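Local coordinates for Can2 (Sulfobacillus thermosulfidooxidans, PDB 7BDV), which binds the cyclic tetra-adenylate second messenger through its CARF domains and acts as a dual-specificity nuclease that potentiates type III CRISPR defence, at residues 21-26 and 148-153; 93-98 and 116-121; 165-170 and 231-236. All blocks are in the same frame, centred on the assembly; numbering follows the deposited sequence.

In the fold
Contact 1 lies at the junction of the CARF part with the nuclease part, and contact 2 lies within the CARF sheet, their centres about 14 Å apart. Both meet the bound cyclic tetra-adenylate, and both touch its nucleotide A1. They are joined directly: Asn93 ND2 makes a probable hydrogen bond of 2.9 Å to Pro24 O, and Pro24 also packs on Thr95 and Val119. Contact 1 ties the loop before helix 23-31 to the chain leaving helix 143-148. Contact 2 joins two neighbouring strands. Contact 3 packs two helix starts in the far part of the chain. It lies about 38 and 48 Å from contacts 1 and 2, centre to centre, and its nearest atom is about 34 Å from the nucleic acid.

Contact 1 (21-26 and 148-153); sequences HLLPNV and ACYGFK. With nucleotides of chain E.
His21 and Tyr150 meet where the ligand-binding loop before helix 23-31 of the CARF domain packs on the Schellman motif that ends helix 143-148. Gly151, with positive phi, is the C-prime residue of that motif.

The tight part is centred on Cys149, which is buried. Its SG stands anti to the carbonyl carbon (chi1 -67°). This places the sulfur against two methyls, Leu23 CD2 at 3.9 Å and Val26 CG2 at 4.0 Å. Leu22 adds a CB to CB contact with Cys149. Leu23 CD1 meets the rim of the Tyr150 ring, with CE2 as its nearest ring carbon. Phe52 and Ala55 of helix 47-55 lie beside this apolar patch. The ligand borders it too: Leu23 CB is 3.6 Å from N6 of A1 of chain E, and Pro24 CG packs on the O4' of its sugar.

The looser side holds a water and the partly exposed His21. The water accepts from Leu22 N at 3.1 Å and sits above one face of the Tyr150 ring, toward its rim. His21 N donates to OP1 of A1 at 3.0 Å, and OP2 lies at the edge of the imidazole, near CD2.

The two rings meet rim to rim, with planes 64° apart. A nearly straight hydrogen bond of 2.8 Å joins His21 ND1 to Tyr150 OH.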
loop_
_atom_site.group_PDB
_atom_site.type_symbol
_atom_site.label_atom_id
_atom_site.label_comp_id
_atom_site.label_asym_id
_atom_site.label_seq_id
_atom_site.Cartn_x
_atom_site.Cartn_y
_atom_site.Cartn_z
ATOM N N HIS A 21 11.072 -1.081 7.950
ATOM C CA HIS A 21 10.341 -1.970 8.881
ATOM C C HIS A 21 11.245 -2.294 10.072
ATOM O O HIS A 21 12.086 -3.142 9.928
ATOM C CB HIS A 21 9.812 -3.217 8.168
ATOM C CG HIS A 21 8.909 -2.815 7.044
ATOM N ND1 HIS A 21 7.596 -2.426 7.250
ATOM C CD2 HIS A 21 9.134 -2.716 5.722
ATOM C CE1 HIS A 21 7.063 -2.086 6.087
ATOM N NE2 HIS A 21 7.975 -2.289 5.117
ATOM N N LEU A 22 11.015 -1.626 11.198
ATOM C CA LEU A 22 11.811 -1.763 12.441
ATOM C C LEU A 22 11.442 -3.040 13.195
ATOM O O LEU A 22 12.259 -3.465 14.056
ATOM C CB LEU A 22 11.564 -0.518 13.319
ATOM C CG LEU A 22 12.046 0.791 12.710
ATOM C CD1 LEU A 22 11.818 1.950 13.644
ATOM C CD2 LEU A 22 13.524 0.700 12.310
ATOM N N LEU A 23 10.262 -3.638 12.928
ATOM C CA LEU A 23 9.723 -4.788 13.695
ATOM C C LEU A 23 10.725 -5.912 13.888
ATOM O O LEU A 23 10.828 -6.450 14.995
ATOM C CB LEU A 23 8.434 -5.340 13.066
ATOM C CG LEU A 23 7.156 -4.644 13.501
ATOM C CD1 LEU A 23 5.992 -5.029 12.581
ATOM C CD2 LEU A 23 6.865 -4.926 14.967
ATOM N N PRO A 24 11.427 -6.402 12.843
ATOM C CA PRO A 24 12.293 -7.559 13.019
ATOM C C PRO A 24 13.553 -7.244 13.861
ATOM O O PRO A 24 14.165 -8.170 14.327
ATOM C CB PRO A 24 12.705 -7.969 11.609
ATOM C CG PRO A 24 12.395 -6.767 10.740
ATOM C CD PRO A 24 11.351 -5.946 11.462
ATOM N N ASN A 25 13.901 -5.969 14.040
ATOM C CA ASN A 25 14.976 -5.540 14.982
ATOM C C ASN A 25 14.420 -5.410 16.407
ATOM O O ASN A 25 15.180 -5.634 17.371
ATOM C CB ASN A 25 15.587 -4.222 14.528
ATOM C CG ASN A 25 16.235 -4.340 13.164
ATOM O OD1 ASN A 25 16.072 -3.462 12.297
ATOM N ND2 ASN A 25 17.072 -5.362 13.030
ATOM N N VAL A 26 13.146 -5.065 16.553
ATOM C CA VAL A 26 12.526 -4.734 17.871
ATOM C C VAL A 26 12.071 -6.024 18.559
ATOM O O VAL A 26 12.222 -6.120 19.786
ATOM C CB VAL A 26 11.386 -3.717 17.687
ATOM C CG1 VAL A 26 10.450 -3.641 18.876
ATOM C CG2 VAL A 26 11.923 -2.353 17.335
ATOM N N ALA A 148 4.196 2.065 17.426
ATOM C CA ALA A 148 5.408 2.901 17.621
ATOM C C ALA A 148 6.433 2.666 16.500
ATOM O O ALA A 148 7.076 3.620 16.071
ATOM C CB ALA A 148 6.039 2.613 18.971
ATOM N N CYS A 149 6.596 1.442 16.013
ATOM C CA CYS A 149 7.567 1.143 14.934
ATOM C C CYS A 149 7.214 1.897 13.655
ATOM O O CYS A 149 8.149 2.113 12.831
ATOM C CB CYS A 149 7.609 -0.347 14.602
ATOM S SG CYS A 149 8.266 -1.369 15.935
ATOM N N TYR A 150 5.949 2.289 13.481
ATOM C CA TYR A 150 5.451 3.023 12.276
ATOM C C TYR A 150 5.115 4.477 12.644
ATOM O O TYR A 150 4.540 5.191 11.832
ATOM C CB TYR A 150 4.263 2.250 11.694
ATOM C CG TYR A 150 4.670 0.925 11.116
ATOM C CD1 TYR A 150 5.263 0.872 9.869
ATOM C CD2 TYR A 150 4.522 -0.263 11.818
ATOM C CE1 TYR A 150 5.701 -0.329 9.336
ATOM C CE2 TYR A 150 4.907 -1.480 11.272
ATOM C CZ TYR A 150 5.510 -1.505 10.028
ATOM O OH TYR A 150 5.941 -2.674 9.469
ATOM N N GLY A 151 5.543 4.930 13.824
ATOM C CA GLY A 151 5.396 6.336 14.246
ATOM C C GLY A 151 3.986 6.688 14.712
ATOM O O GLY A 151 3.637 7.886 14.730
ATOM N N PHE A 152 3.140 5.694 15.009
ATOM C CA PHE A 152 1.735 5.907 15.420
ATOM C C PHE A 152 1.583 5.701 16.931
ATOM O O PHE A 152 2.297 4.896 17.514
ATOM C CB PHE A 152 0.805 4.972 14.649
ATOM C CG PHE A 152 0.556 5.497 13.257
ATOM C CD1 PHE A 152 -0.402 6.466 13.034
ATOM C CD2 PHE A 152 1.326 5.077 12.191
ATOM C CE1 PHE A 152 -0.629 6.967 11.762
ATOM C CE2 PHE A 152 1.112 5.583 10.913
ATOM C CZ PHE A 152 0.146 6.534 10.701
ATOM N N LYS A 153 0.595 6.359 17.517
ATOM C CA LYS A 153 0.143 6.165 18.917
ATOM C C LYS A 153 -1.367 5.926 18.884
ATOM O O LYS A 153 -2.013 6.370 17.872
ATOM C CB LYS A 153 0.539 7.391 19.728
ATOM C CG LYS A 153 0.362 7.215 21.222
ATOM P P A E 1 13.024 -3.312 4.731
ATOM O OP1 A E 1 12.883 -2.478 5.991
ATOM O OP2 A E 1 11.709 -3.310 3.969
ATOM O "O5'" A E 1 13.434 -4.794 5.127
ATOM C "C5'" A E 1 12.597 -5.468 6.062
ATOM C "C4'" A E 1 12.962 -6.916 6.017
ATOM O "O4'" A E 1 12.435 -7.550 7.201
ATOM C "C3'" A E 1 12.372 -7.713 4.849
ATOM O "O3'" A E 1 13.123 -8.880 4.692
ATOM C "C2'" A E 1 11.051 -8.182 5.428
ATOM O "O2'" A E 1 10.577 -9.313 4.733
ATOM C "C1'" A E 1 11.543 -8.571 6.823
ATOM N N9 A E 1 10.596 -8.683 7.883
ATOM C C8 A E 1 10.633 -9.643 8.853
ATOM N N7 A E 1 9.684 -9.514 9.737
ATOM C C5 A E 1 9.004 -8.384 9.343
ATOM C C6 A E 1 7.898 -7.716 9.886
ATOM N N6 A E 1 7.268 -8.100 10.988
ATOM N N1 A E 1 7.488 -6.601 9.256
ATOM C C2 A E 1 8.124 -6.209 8.154
ATOM N N3 A E 1 9.136 -6.765 7.535
ATOM C C4 A E 1 9.562 -7.850 8.200
HETATM O O HOH W 1 8.776 0.441 11.045
#

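Contact 2 (93-98 and 116-121); sequences NVTGGT and IIYVDS. With nucleotides of chain E.
The contact belongs to a beta-alpha-beta crossover in the parallel part of the mixed sheet of the Rossmann-like CARF domain. Strands 90-93 and 116-120 are neighbours joined through helix 99-111, and Asn93, Val94 and Thr95 meet the second strand beside the cyclic tetra-adenylate. Asn93 pairs with Ile117 in a parallel bridge. Val94 N donates to Ile117 O at 3.1 Å.

Beyond the bridge the chain leaves the sheet in an Asx turn. Asn93 OD1 accepts from Thr95 N at 3.1 Å, with the donor tilted 21° from the carbonyl plane. Asn93 ND2 is hydrogen-bonded to Tyr14 OH. The Asn93 CB rests obliquely on Ile117 CG1.

Thr95 carries on the link to the neighbouring strand. Its OG1 accepts from Val119 N at 3.1 Å. The methyl CG2, turned anti to the backbone N (OG1 chi1 -35°), lies over one face of the Tyr118 ring, 4.1 Å from the centroid, in a CH-pi contact. Val94 CG1 packs on Ile116 CG2 at 3.8 Å.

The ligand runs along the turn and the strand end. Gly97 O and Thr98 lie against the sugar of A4 of chain E. Ser121 OG donates to N7 of A1 at 2.9 Å. Tyr118 OH points to OP1 of A2, a hydrogen bond modelled short at 2.5 Å. Lys99 of the second subunit binds Thr95 O and Gly97 O.

The bonds from Thr95 N to Asn93 OD1 and from Val119 N to Thr95 OG1 thus fix the turn against the strand. Thr95 CG2 probably also steadies the tyrosine ring beside the phosphate.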
loop_
_atom_site.group_PDB
_atom_site.type_symbol
_atom_site.label_atom_id
_atom_site.label_comp_id
_atom_site.label_asym_id
_atom_site.label_seq_id
_atom_site.Cartn_x
_atom_site.Cartn_y
_atom_site.Cartn_z
ATOM N N ASN A 93 21.811 -8.963 13.910
ATOM C CA ASN A 93 20.477 -9.108 13.283
ATOM C C ASN A 93 20.592 -8.581 11.852
ATOM O O ASN A 93 20.714 -7.396 11.691
ATOM C CB ASN A 93 19.394 -8.424 14.102
ATOM C CG ASN A 93 18.003 -8.751 13.581
ATOM O OD1 ASN A 93 17.828 -9.149 12.418
ATOM N ND2 ASN A 93 17.021 -8.561 14.430
ATOM N N VAL A 94 20.591 -9.476 10.861
ATOM C CA VAL A 94 20.888 -9.157 9.436
ATOM C C VAL A 94 19.559 -8.945 8.677
ATOM O O VAL A 94 19.587 -8.831 7.434
ATOM C CB VAL A 94 21.756 -10.285 8.830
ATOM C CG1 VAL A 94 20.966 -11.569 8.605
ATOM C CG2 VAL A 94 22.483 -9.876 7.545
ATOM N N THR A 95 18.423 -8.872 9.377
ATOM C CA THR A 95 17.057 -8.811 8.759
ATOM C C THR A 95 16.812 -7.409 8.169
ATOM O O THR A 95 16.177 -7.280 7.126
ATOM C CB THR A 95 15.928 -9.132 9.753
ATOM O OG1 THR A 95 16.345 -10.119 10.697
ATOM C CG2 THR A 95 14.661 -9.589 9.054
ATOM N N GLY A 96 17.289 -6.365 8.838
ATOM C CA GLY A 96 17.130 -4.983 8.379
ATOM C C GLY A 96 18.069 -4.617 7.244
ATOM O O GLY A 96 18.971 -5.402 6.930
ATOM N N GLY A 97 17.832 -3.451 6.662
ATOM C CA GLY A 97 18.787 -2.689 5.839
ATOM C C GLY A 97 18.612 -3.008 4.367
ATOM O O GLY A 97 17.739 -3.840 4.020
ATOM N N THR A 98 19.420 -2.396 3.525
ATOM C CA THR A 98 19.527 -2.776 2.094
ATOM C C THR A 98 20.248 -4.108 2.056
ATOM O O THR A 98 20.870 -4.484 3.061
ATOM C CB THR A 98 20.249 -1.706 1.283
ATOM O OG1 THR A 98 21.568 -1.555 1.839
ATOM C CG2 THR A 98 19.528 -0.385 1.310
ATOM N N ILE A 116 24.645 -14.845 14.001
ATOM C CA ILE A 116 23.874 -14.009 13.046
ATOM C C ILE A 116 22.453 -14.558 13.013
ATOM O O ILE A 116 22.288 -15.735 12.680
ATOM C CB ILE A 116 24.509 -13.986 11.643
ATOM C CG1 ILE A 116 25.954 -13.502 11.667
ATOM C CG2 ILE A 116 23.652 -13.120 10.725
ATOM C CD1 ILE A 116 26.732 -13.778 10.370
ATOM N N ILE A 117 21.477 -13.713 13.334
ATOM C CA ILE A 117 20.045 -14.083 13.365
ATOM C C ILE A 117 19.309 -13.368 12.224
ATOM O O ILE A 117 19.735 -12.305 11.796
ATOM C CB ILE A 117 19.450 -13.767 14.737
ATOM C CG1 ILE A 117 19.279 -12.261 14.961
ATOM C CG2 ILE A 117 20.285 -14.420 15.828
ATOM C CD1 ILE A 117 18.392 -11.936 16.131
ATOM N N TYR A 118 18.231 -13.991 11.763
ATOM C CA TYR A 118 17.318 -13.450 10.740
ATOM C C TYR A 118 15.901 -13.804 11.181
ATOM O O TYR A 118 15.674 -14.956 11.550
ATOM C CB TYR A 118 17.675 -14.009 9.364
ATOM C CG TYR A 118 16.733 -13.553 8.280
ATOM C CD1 TYR A 118 15.526 -14.204 8.065
ATOM C CD2 TYR A 118 17.044 -12.470 7.469
ATOM C CE1 TYR A 118 14.651 -13.772 7.074
ATOM C CE2 TYR A 118 16.168 -12.019 6.488
ATOM C CZ TYR A 118 14.982 -12.699 6.278
ATOM O OH TYR A 118 14.113 -12.251 5.329
ATOM N N VAL A 119 14.995 -12.818 11.181
ATOM C CA VAL A 119 13.613 -12.951 11.664
ATOM C C VAL A 119 12.704 -13.250 10.476
ATOM O O VAL A 119 12.564 -12.381 9.641
ATOM C CB VAL A 119 13.130 -11.726 12.440
ATOM C CG1 VAL A 119 11.705 -11.938 12.851
ATOM C CG2 VAL A 119 13.985 -11.477 13.679
ATOM N N ASP A 120 12.131 -14.454 10.447
ATOM C CA ASP A 120 11.159 -14.926 9.419
ATOM C C ASP A 120 9.758 -14.787 10.018
ATOM O O ASP A 120 9.391 -15.637 10.826
ATOM C CB ASP A 120 11.477 -16.359 9.015
ATOM C CG ASP A 120 10.412 -17.013 8.127
ATOM O OD1 ASP A 120 9.557 -16.283 7.595
ATOM O OD2 ASP A 120 10.461 -18.250 7.959
ATOM N N SER A 121 9.014 -13.743 9.634
ATOM C CA SER A 121 7.665 -13.463 10.162
ATOM C C SER A 121 6.636 -14.439 9.575
ATOM O O SER A 121 5.609 -14.645 10.251
ATOM C CB SER A 121 7.276 -12.039 9.999
ATOM O OG SER A 121 7.852 -11.287 11.062
ATOM P P A E 4 16.982 -4.377 -1.218
ATOM O OP1 A E 4 18.439 -4.099 -1.285
ATOM O OP2 A E 4 16.199 -5.599 -0.882
ATOM O "O5'" A E 4 16.660 -3.279 -0.094
ATOM C "C5'" A E 4 15.375 -3.161 0.461
ATOM C "C4'" A E 4 15.571 -2.729 1.894
ATOM O "O4'" A E 4 16.409 -1.532 1.930
ATOM C "C3'" A E 4 14.279 -2.365 2.613
ATOM O "O3'" A E 4 14.344 -2.951 3.923
ATOM C "C2'" A E 4 14.321 -0.839 2.615
ATOM O "O2'" A E 4 13.504 -0.233 3.596
ATOM C "C1'" A E 4 15.815 -0.598 2.802
ATOM N N9 A E 4 16.285 0.721 2.442
ATOM C C8 A E 4 16.036 1.428 1.260
ATOM N N7 A E 4 16.636 2.604 1.252
ATOM C C5 A E 4 17.283 2.687 2.486
ATOM C C6 A E 4 18.059 3.701 3.095
ATOM N N6 A E 4 18.317 4.855 2.498
ATOM N N1 A E 4 18.544 3.488 4.354
ATOM C C2 A E 4 18.237 2.325 4.948
ATOM N N3 A E 4 17.527 1.294 4.469
ATOM C C4 A E 4 17.062 1.545 3.227
ATOM P P A E 1 13.024 -3.312 4.731
ATOM O OP1 A E 1 12.883 -2.478 5.991
ATOM O OP2 A E 1 11.709 -3.310 3.969
ATOM O "O5'" A E 1 13.434 -4.794 5.127
ATOM C "C5'" A E 1 12.597 -5.468 6.062
ATOM C "C4'" A E 1 12.962 -6.916 6.017
ATOM O "O4'" A E 1 12.435 -7.550 7.201
ATOM C "C3'" A E 1 12.372 -7.713 4.849
ATOM O "O3'" A E 1 13.123 -8.880 4.692
ATOM C "C2'" A E 1 11.051 -8.182 5.428
ATOM O "O2'" A E 1 10.577 -9.313 4.733
ATOM C "C1'" A E 1 11.543 -8.571 6.823
ATOM N N9 A E 1 10.596 -8.683 7.883
ATOM C C8 A E 1 10.633 -9.643 8.853
ATOM N N7 A E 1 9.684 -9.514 9.737
ATOM C C5 A E 1 9.004 -8.384 9.343
ATOM C C6 A E 1 7.898 -7.716 9.886
ATOM N N6 A E 1 7.268 -8.100 10.988
ATOM N N1 A E 1 7.488 -6.601 9.256
ATOM C C2 A E 1 8.124 -6.209 8.154
ATOM N N3 A E 1 9.136 -6.765 7.535
ATOM C C4 A E 1 9.562 -7.850 8.200
ATOM P P A E 2 14.202 -9.085 3.509
ATOM O OP1 A E 2 14.903 -10.346 3.855
ATOM O OP2 A E 2 14.901 -7.860 3.015
ATOM O "O5'" A E 2 13.261 -9.564 2.300
ATOM C "C5'" A E 2 12.449 -8.584 1.642
ATOM C "C4'" A E 2 12.420 -8.990 0.185
ATOM O "O4'" A E 2 11.988 -10.375 0.133
ATOM C "C3'" A E 2 11.491 -8.236 -0.758
ATOM O "O3'" A E 2 12.138 -8.068 -2.061
ATOM C "C2'" A E 2 10.289 -9.180 -0.830
ATOM O "O2'" A E 2 9.494 -9.110 -2.007
ATOM C "C1'" A E 2 10.997 -10.511 -0.848
ATOM N N9 A E 2 10.206 -11.663 -0.516
ATOM C C8 A E 2 9.421 -11.849 0.613
ATOM N N7 A E 2 8.836 -13.024 0.610
ATOM C C5 A E 2 9.247 -13.618 -0.581
ATOM C C6 A E 2 8.950 -14.855 -1.159
ATOM N N6 A E 2 8.131 -15.706 -0.584
ATOM N N1 A E 2 9.527 -15.179 -2.348
ATOM C C2 A E 2 10.331 -14.267 -2.918
ATOM N N3 A E 2 10.688 -13.061 -2.460
ATOM C C4 A E 2 10.094 -12.797 -1.277
#

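Contact 3 (165-170 and 231-236); sequences KTWREV and DQARQF
Trp167 and Phe236 make most of this contact, a packing of two helix starts. Trp167 precedes helix 168-176. Phe236 lies in the first turns of helix 231-254, which belongs to the Card1-like endonuclease part. The interface is largely apolar, without polar bonds between the two segments.

Trp167 gives the largest share of buried surface. Its CG stands anti to the carbonyl carbon (chi1 -58°), and this sends the indole across to the second helix. The six-membered ring leads. CH2 at its far end reaches the CB of Ala233 at 4.0 Å. The indole nitrogen turns elsewhere: NE1 is hydrogen-bonded to Ala213 O, which helps to fix the rotation of the ring.

Phe236 comes next. Its side chain and that of Trp167 run antiparallel alongside one another, with ring planes inclined at 52°. The base of the tryptophan is also packed. Trp167 CB lies over one face of the Phe236 ring, 4.2 Å from its centroid, in a CH-pi contact. Trp167 O is 3.6 Å from Phe236 CZ. Val170, one turn on, adds a methyl at the edge of the same ring: its CG1 is 4.0 Å from Phe236 CE2. Val170 also packs on Ala213 and Leu215, as part of the buried side of the contact.

Gln232 is exposed to solvent and lies beside the far end of the indole. Its first torsion (chi1 86°) puts CG between the backbone N and the carbonyl carbon, and this turns the aliphatic part of the chain to the tryptophan. The amide beyond is steeply inclined to the indole plane. Gln232 CG meets Trp167 CH2 at the ring's edge, near its plane, at 3.4 Å.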
loop_
_atom_site.group_PDB
_atom_site.type_symbol
_atom_site.label_atom_id
_atom_site.label_comp_id
_atom_site.label_asym_id
_atom_site.label_seq_id
_atom_site.Cartn_x
_atom_site.Cartn_y
_atom_site.Cartn_z
ATOM N N LYS A 165 -26.901 -4.024 26.132
ATOM C CA LYS A 165 -28.242 -3.903 26.766
ATOM C C LYS A 165 -28.987 -5.240 26.631
ATOM O O LYS A 165 -28.319 -6.297 26.608
ATOM C CB LYS A 165 -29.007 -2.738 26.128
ATOM N N THR A 166 -30.319 -5.202 26.497
ATOM C CA THR A 166 -31.181 -6.353 26.090
ATOM C C THR A 166 -30.703 -6.936 24.741
ATOM O O THR A 166 -30.910 -8.141 24.523
ATOM C CB THR A 166 -32.655 -5.924 26.011
ATOM N N TRP A 167 -29.992 -6.153 23.916
ATOM C CA TRP A 167 -29.931 -6.264 22.437
ATOM C C TRP A 167 -28.979 -7.327 21.932
ATOM O O TRP A 167 -28.980 -7.487 20.711
ATOM C CB TRP A 167 -29.511 -4.933 21.819
ATOM C CG TRP A 167 -30.427 -3.807 22.177
ATOM C CD1 TRP A 167 -31.712 -3.908 22.620
ATOM C CD2 TRP A 167 -30.116 -2.410 22.148
ATOM N NE1 TRP A 167 -32.233 -2.663 22.833
ATOM C CE2 TRP A 167 -31.279 -1.725 22.557
ATOM C CE3 TRP A 167 -28.989 -1.674 21.777
ATOM C CZ2 TRP A 167 -31.341 -0.335 22.622
ATOM C CZ3 TRP A 167 -29.047 -0.306 21.853
ATOM C CH2 TRP A 167 -30.204 0.353 22.271
ATOM N N ARG A 168 -28.226 -8.009 22.796
ATOM C CA ARG A 168 -27.354 -9.150 22.416
ATOM C C ARG A 168 -28.183 -10.230 21.692
ATOM O O ARG A 168 -27.672 -10.804 20.687
ATOM C CB ARG A 168 -26.655 -9.718 23.657
ATOM N N GLU A 169 -29.398 -10.507 22.168
ATOM C CA GLU A 169 -30.317 -11.502 21.548
ATOM C C GLU A 169 -30.619 -11.076 20.109
ATOM O O GLU A 169 -30.649 -11.965 19.242
ATOM C CB GLU A 169 -31.616 -11.640 22.342
ATOM N N VAL A 170 -30.832 -9.779 19.876
ATOM C CA VAL A 170 -31.194 -9.213 18.541
ATOM C C VAL A 170 -30.001 -9.398 17.601
ATOM O O VAL A 170 -30.207 -9.865 16.462
ATOM C CB VAL A 170 -31.622 -7.736 18.640
ATOM C CG1 VAL A 170 -32.027 -7.190 17.280
ATOM C CG2 VAL A 170 -32.757 -7.545 19.627
ATOM N N ASP A 231 -30.608 7.436 20.366
ATOM C CA ASP A 231 -29.436 7.499 19.458
ATOM C C ASP A 231 -28.675 6.163 19.520
ATOM O O ASP A 231 -28.180 5.722 18.442
ATOM C CB ASP A 231 -28.496 8.664 19.762
ATOM C CG ASP A 231 -27.443 8.835 18.671
ATOM O OD1 ASP A 231 -27.828 9.222 17.530
ATOM O OD2 ASP A 231 -26.250 8.536 18.950
ATOM N N GLN A 232 -28.576 5.531 20.702
ATOM C CA GLN A 232 -27.805 4.268 20.819
ATOM C C GLN A 232 -28.534 3.179 20.015
ATOM O O GLN A 232 -27.830 2.408 19.348
ATOM C CB GLN A 232 -27.421 3.933 22.255
ATOM C CG GLN A 232 -28.452 3.171 23.049
ATOM C CD GLN A 232 -27.888 2.802 24.401
ATOM O OE1 GLN A 232 -26.676 2.777 24.599
ATOM N NE2 GLN A 232 -28.760 2.499 25.350
ATOM N N ALA A 233 -29.870 3.148 20.029
ATOM C CA ALA A 233 -30.694 2.236 19.200
ATOM C C ALA A 233 -30.398 2.479 17.712
ATOM O O ALA A 233 -30.282 1.492 16.958
ATOM C CB ALA A 233 -32.152 2.406 19.514
ATOM N N ARG A 234 -30.311 3.743 17.304
ATOM C CA ARG A 234 -30.019 4.143 15.901
ATOM C C ARG A 234 -28.636 3.609 15.517
ATOM O O ARG A 234 -28.535 2.946 14.476
ATOM C CB ARG A 234 -30.088 5.661 15.722
ATOM C CG ARG A 234 -30.100 6.120 14.269
ATOM C CD ARG A 234 -30.000 7.626 14.170
ATOM N NE ARG A 234 -28.812 8.125 14.860
ATOM C CZ ARG A 234 -27.602 8.253 14.320
ATOM N NH1 ARG A 234 -27.389 7.960 13.045
ATOM N N GLN A 235 -27.619 3.862 16.345
ATOM C CA GLN A 235 -26.227 3.404 16.116
ATOM C C GLN A 235 -26.201 1.884 15.904
ATOM O O GLN A 235 -25.528 1.436 14.941
ATOM C CB GLN A 235 -25.326 3.795 17.282
ATOM C CG GLN A 235 -24.916 5.261 17.269
ATOM C CD GLN A 235 -23.951 5.577 18.390
ATOM O OE1 GLN A 235 -23.142 4.735 18.787
ATOM N NE2 GLN A 235 -24.021 6.799 18.900
ATOM N N PHE A 236 -26.903 1.136 16.762
ATOM C CA PHE A 236 -27.028 -0.341 16.712
ATOM C C PHE A 236 -27.617 -0.752 15.354
ATOM O O PHE A 236 -27.164 -1.733 14.778
ATOM C CB PHE A 236 -27.870 -0.846 17.885
ATOM C CG PHE A 236 -28.024 -2.342 17.956
ATOM C CD1 PHE A 236 -27.096 -3.136 18.621
ATOM C CD2 PHE A 236 -29.095 -2.974 17.339
ATOM C CE1 PHE A 236 -27.241 -4.513 18.682
ATOM C CE2 PHE A 236 -29.232 -4.351 17.399
ATOM C CZ PHE A 236 -28.315 -5.115 18.093
#